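Side-chain contact in D-glycerate 3-kinase (Cryptococcus neoformans var. grubii serotype A, PDB 6CKG), which probably transfers the gamma-phosphate of ATP to the 3-hydroxyl of D-glycerate, as D-glycerate 3-kinases do: residues Ala126-Ile131 with Val168-Pro173. Numbering follows the deposited sequence. Where two conformers were deposited one is given.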
# COMPACT_ATOMS: atom_id res chain seq x y z
N ALA A 126 -12.57 -10.19 0.39
CA ALA A 126 -13.96 -10.62 0.58
C ALA A 126 -14.04 -11.75 1.61
O ALA A 126 -14.97 -11.79 2.43
CB ALA A 126 -14.58 -11.04 -0.75
N LYS A 127 -13.07 -12.66 1.59
CA LYS A 127 -13.04 -13.73 2.58
C LYS A 127 -12.91 -13.17 3.99
O LYS A 127 -13.63 -13.58 4.90
CB LYS A 127 -11.90 -14.70 2.27
CG LYS A 127 -11.97 -16.04 3.03
CD LYS A 127 -13.15 -16.88 2.57
CE LYS A 127 -13.13 -18.28 3.17
NZ LYS A 127 -12.05 -19.13 2.57
N LEU A 128 -11.96 -12.25 4.19
CA LEU A 128 -11.81 -11.66 5.52
C LEU A 128 -13.07 -10.92 5.94
O LEU A 128 -13.47 -10.97 7.11
CB LEU A 128 -10.60 -10.72 5.55
CG LEU A 128 -9.23 -11.40 5.44
CD1 LEU A 128 -8.10 -10.38 5.18
CD2 LEU A 128 -8.93 -12.24 6.67
N LYS A 129 -13.73 -10.24 4.99
CA LYS A 129 -14.89 -9.43 5.35
C LYS A 129 -16.11 -10.26 5.72
O LYS A 129 -17.00 -9.76 6.41
CB LYS A 129 -15.21 -8.46 4.21
CG LYS A 129 -14.20 -7.30 4.11
CD LYS A 129 -14.43 -6.44 2.88
CE LYS A 129 -15.61 -5.50 3.04
NZ LYS A 129 -15.21 -4.16 3.56
N SER A 130 -16.17 -11.53 5.29
CA SER A 130 -17.23 -12.44 5.69
C SER A 130 -16.81 -13.37 6.82
O SER A 130 -17.56 -14.28 7.18
CB SER A 130 -17.68 -13.28 4.49
OG SER A 130 -16.68 -14.21 4.11
N ILE A 131 -15.62 -13.16 7.40
CA ILE A 131 -15.08 -14.15 8.34
C ILE A 131 -15.84 -14.19 9.67
O ILE A 131 -15.72 -15.18 10.41
CB ILE A 131 -13.58 -13.89 8.54
CG1 ILE A 131 -12.85 -15.17 8.95
CG2 ILE A 131 -13.34 -12.77 9.56
CD1 ILE A 131 -11.35 -15.08 8.74
N VAL A 168 -0.41 -17.66 5.27
CA VAL A 168 -0.82 -17.17 6.59
C VAL A 168 -2.24 -17.67 6.87
O VAL A 168 -3.15 -17.44 6.07
CB VAL A 168 -0.76 -15.63 6.65
CG1 VAL A 168 -1.33 -15.12 7.97
CG2 VAL A 168 0.66 -15.17 6.46
N GLU A 169 -2.42 -18.35 7.99
CA GLU A 169 -3.73 -18.86 8.39
C GLU A 169 -4.43 -17.84 9.28
O GLU A 169 -3.87 -17.41 10.30
CB GLU A 169 -3.60 -20.19 9.14
CG GLU A 169 -3.29 -21.39 8.25
CD GLU A 169 -4.43 -21.74 7.33
OE1 GLU A 169 -5.60 -21.47 7.69
OE2 GLU A 169 -4.17 -22.27 6.23
N VAL A 170 -5.65 -17.47 8.91
CA VAL A 170 -6.45 -16.51 9.67
C VAL A 170 -7.62 -17.26 10.29
O VAL A 170 -8.33 -18.00 9.60
CB VAL A 170 -6.92 -15.34 8.79
CG1 VAL A 170 -7.84 -14.40 9.58
CG2 VAL A 170 -5.72 -14.59 8.23
N GLN A 171 -7.81 -17.08 11.59
CA GLN A 171 -8.91 -17.70 12.32
C GLN A 171 -9.83 -16.59 12.81
O GLN A 171 -9.41 -15.73 13.59
CB GLN A 171 -8.39 -18.52 13.50
CG GLN A 171 -9.48 -19.07 14.41
CD GLN A 171 -10.38 -20.07 13.72
OE1 GLN A 171 -9.96 -21.19 13.42
NE2 GLN A 171 -11.62 -19.67 13.43
N GLY A 172 -11.06 -16.60 12.33
CA GLY A 172 -12.05 -15.65 12.81
C GLY A 172 -12.52 -16.03 14.19
O GLY A 172 -12.23 -17.11 14.70
N PRO A 173 -13.28 -15.13 14.82
CA PRO A 173 -13.71 -13.83 14.30
C PRO A 173 -12.59 -12.80 14.31
O PRO A 173 -11.58 -13.00 14.99
CB PRO A 173 -14.83 -13.41 15.27
CG PRO A 173 -14.43 -14.04 16.57
CD PRO A 173 -13.81 -15.38 16.18
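Ile131 reaches out from the turn that ends helix 118-129 and lays its long branch against Val170 and Gly172, at the close of strand 162-171. CD1 of Ile131 meets CG1 of Val170 at 3.7 Å; the same methyl lies 3.9 Å from N of Gly172. Behind it, CG1 of Ile131 passes 4.0 Å from CA of Gly172, where the backbone bears no side chain. CA of Ile131 and CA of Gly172 are 5.6 Å apart, the nearest pair of CA atoms across the contact. The branch is extended, with CG1 opposite the backbone N (chi1 -154°) and CD1 continuing outward (chi2 162°), which carries the methyl from the turn to the strand.

Val170 receives a second neighbour on the same methyl: CD2 of Leu128 touches CG1 of Val170 at 3.8 Å. CG1 of Val170 is thus shared by two methyls, one from the last turn of the helix and one from the residues just after it, and both side chains cross that of Val170 at roughly a right angle. Leu128 and Ile131 are three residues apart and are linked by the backbone hydrogen bond from N of Ile131 to O of Leu128, 3.1 Å.

The apolar layer continues beyond the two segments: Leu128 and Val170 both touch Ala80 of strand 79-83, an outermost strand of the main sheet, while Ile131 also touches Pro47 and Ile174. Val170 pairs through its backbone with Ala147 of strand 146-153, and Gly172 with Gln145 just before that strand. The contact therefore joins helix 118-129 to the two-stranded antiparallel sheet beside the largely parallel core sheet, consistent with a P-loop kinase fold, through apolar packing of methyls on methyls and of the Ile131 branch on the Gly172 backbone, with no hydrogen bond between the two segments.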